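Local coordinates for protein acid phosphatase (Bacillus anthracis, PDB 2I33) that probably hydrolyses phosphate monoesters at acid pH, as a magnesium-binding class C acid phosphatase of the HAD superfamily, at residues A[105-108]-A[109-113]. Residues are numbered along the deposited sequence; the frame is centred on the assembly and turned at random.
Sequences GSID and FLKYT
Ile107 and Lys111, one helical turn apart, run alongside each other in the same direction, with Ile107 CG2 4.1 Å from Lys111 CG. Ile107 also meets Leu110, more loosely: the two CD1 methyls stand 4.4 Å apart. With CG of Leu110 beside its own backbone N (chi1 -65°), that branch carbon leans back over the preceding turn and sits 3.1 Å from Ser106 O. The same carbonyl oxygen approaches the Phe109 ring from its edge, close to the ring plane.

Four i to i+4 backbone bonds tie this first part of helix 106-115 together, beginning with Phe109 N to O of the N-cap residue Gly105. The straightest runs from Lys111 N to Ile107 O, 2.8 Å at an N-H...O angle of 168°. In the Rossmann-like HAD fold, this helix packs against the parallel sheet: Leu110 reaches Leu64 and Tyr122, while Phe109 meets Ile62 and the ring of Phe178.

Farther along, Phe109 O takes two donors, Thr113 N at 2.8 Å and Thr113 OG1 at 2.9 Å, the hydroxyl coming from above the carbonyl plane. OG1 also lies 3.3 Å above one face of the Phe109 ring, nearer its rim than its centre. Three polar ends are held from outside the two segments: Ser106 OG bonds to Leu103 O, Lys111 NZ forms a salt bridge with Glu114, and Tyr112 OH is hydrogen-bonded to Asp49 on helix 31-54.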
loop_
_atom_site.group_PDB
_atom_site.type_symbol
_atom_site.label_atom_id
_atom_site.label_comp_id
_atom_site.label_asym_id
_atom_site.label_seq_id
_atom_site.Cartn_x
_atom_site.Cartn_y
_atom_site.Cartn_z
ATOM N N GLY A 105 4.111 -12.489 -5.632
ATOM C CA GLY A 105 3.863 -12.272 -7.050
ATOM C C GLY A 105 5.116 -11.946 -7.833
ATOM O O GLY A 105 5.136 -12.016 -9.065
ATOM N N SER A 106 6.185 -11.589 -7.134
ATOM C CA SER A 106 7.329 -11.062 -7.861
ATOM C C SER A 106 7.990 -12.100 -8.775
ATOM O O SER A 106 8.242 -11.851 -9.956
ATOM C CB SER A 106 8.348 -10.489 -6.887
ATOM O OG SER A 106 8.858 -11.456 -5.994
ATOM N N ILE A 107 8.284 -13.272 -8.218
ATOM C CA ILE A 107 9.020 -14.278 -8.963
ATOM C C ILE A 107 8.221 -14.753 -10.174
ATOM O O ILE A 107 8.751 -14.836 -11.282
ATOM C CB ILE A 107 9.467 -15.449 -8.076
ATOM C CG1 ILE A 107 10.384 -14.940 -6.942
ATOM C CG2 ILE A 107 10.160 -16.514 -8.913
ATOM C CD1 ILE A 107 11.587 -14.213 -7.427
ATOM N N ASP A 108 6.928 -14.996 -9.997
ATOM C CA ASP A 108 6.143 -15.473 -11.135
ATOM C C ASP A 108 6.067 -14.418 -12.216
ATOM O O ASP A 108 6.127 -14.733 -13.398
ATOM C CB ASP A 108 4.746 -15.903 -10.715
ATOM C CG ASP A 108 4.740 -17.230 -9.988
ATOM O OD1 ASP A 108 5.722 -18.011 -10.093
ATOM O OD2 ASP A 108 3.708 -17.507 -9.332
ATOM N N PHE A 109 5.967 -13.156 -11.803
ATOM C CA PHE A 109 5.907 -12.085 -12.775
ATOM C C PHE A 109 7.230 -11.983 -13.504
ATOM O O PHE A 109 7.293 -11.833 -14.737
ATOM C CB PHE A 109 5.554 -10.746 -12.138
ATOM C CG PHE A 109 5.796 -9.593 -13.046
ATOM C CD1 PHE A 109 4.980 -9.348 -14.141
ATOM C CD2 PHE A 109 6.902 -8.773 -12.854
ATOM C CE1 PHE A 109 5.256 -8.315 -14.997
ATOM C CE2 PHE A 109 7.195 -7.744 -13.748
ATOM C CZ PHE A 109 6.370 -7.512 -14.805
ATOM N N LEU A 110 8.318 -12.106 -12.752
ATOM C CA LEU A 110 9.606 -12.007 -13.392
ATOM C C LEU A 110 9.871 -13.192 -14.345
ATOM O O LEU A 110 10.423 -13.014 -15.420
ATOM C CB LEU A 110 10.722 -11.939 -12.354
ATOM C CG LEU A 110 10.681 -10.683 -11.487
ATOM C CD1 LEU A 110 11.600 -10.834 -10.307
ATOM C CD2 LEU A 110 11.039 -9.470 -12.314
ATOM N N LYS A 111 9.477 -14.404 -13.953
ATOM C CA LYS A 111 9.598 -15.540 -14.829
ATOM C C LYS A 111 8.724 -15.379 -16.071
ATOM O O LYS A 111 9.124 -15.799 -17.155
ATOM C CB LYS A 111 9.263 -16.839 -14.106
ATOM C CG LYS A 111 10.243 -17.198 -13.005
ATOM C CD LYS A 111 11.651 -17.426 -13.475
ATOM C CE LYS A 111 11.832 -18.768 -14.150
ATOM N NZ LYS A 111 13.190 -18.858 -14.738
ATOM N N TYR A 112 7.541 -14.773 -15.914
ATOM C CA TYR A 112 6.695 -14.488 -17.075
ATOM C C TYR A 112 7.367 -13.521 -18.038
ATOM O O TYR A 112 7.451 -13.738 -19.244
ATOM C CB TYR A 112 5.380 -13.899 -16.640
ATOM C CG TYR A 112 4.480 -13.557 -17.798
ATOM C CD1 TYR A 112 3.743 -14.541 -18.444
ATOM C CD2 TYR A 112 4.350 -12.245 -18.240
ATOM C CE1 TYR A 112 2.916 -14.228 -19.508
ATOM C CE2 TYR A 112 3.527 -11.937 -19.309
ATOM C CZ TYR A 112 2.804 -12.923 -19.922
ATOM O OH TYR A 112 1.960 -12.627 -20.988
ATOM N N THR A 113 7.868 -12.444 -17.456
ATOM C CA THR A 113 8.597 -11.436 -18.194
ATOM C C THR A 113 9.738 -12.073 -18.981
ATOM O O THR A 113 9.889 -11.827 -20.187
ATOM C CB THR A 113 9.094 -10.362 -17.226
ATOM O OG1 THR A 113 7.972 -9.736 -16.591
ATOM C CG2 THR A 113 9.880 -9.332 -17.971
#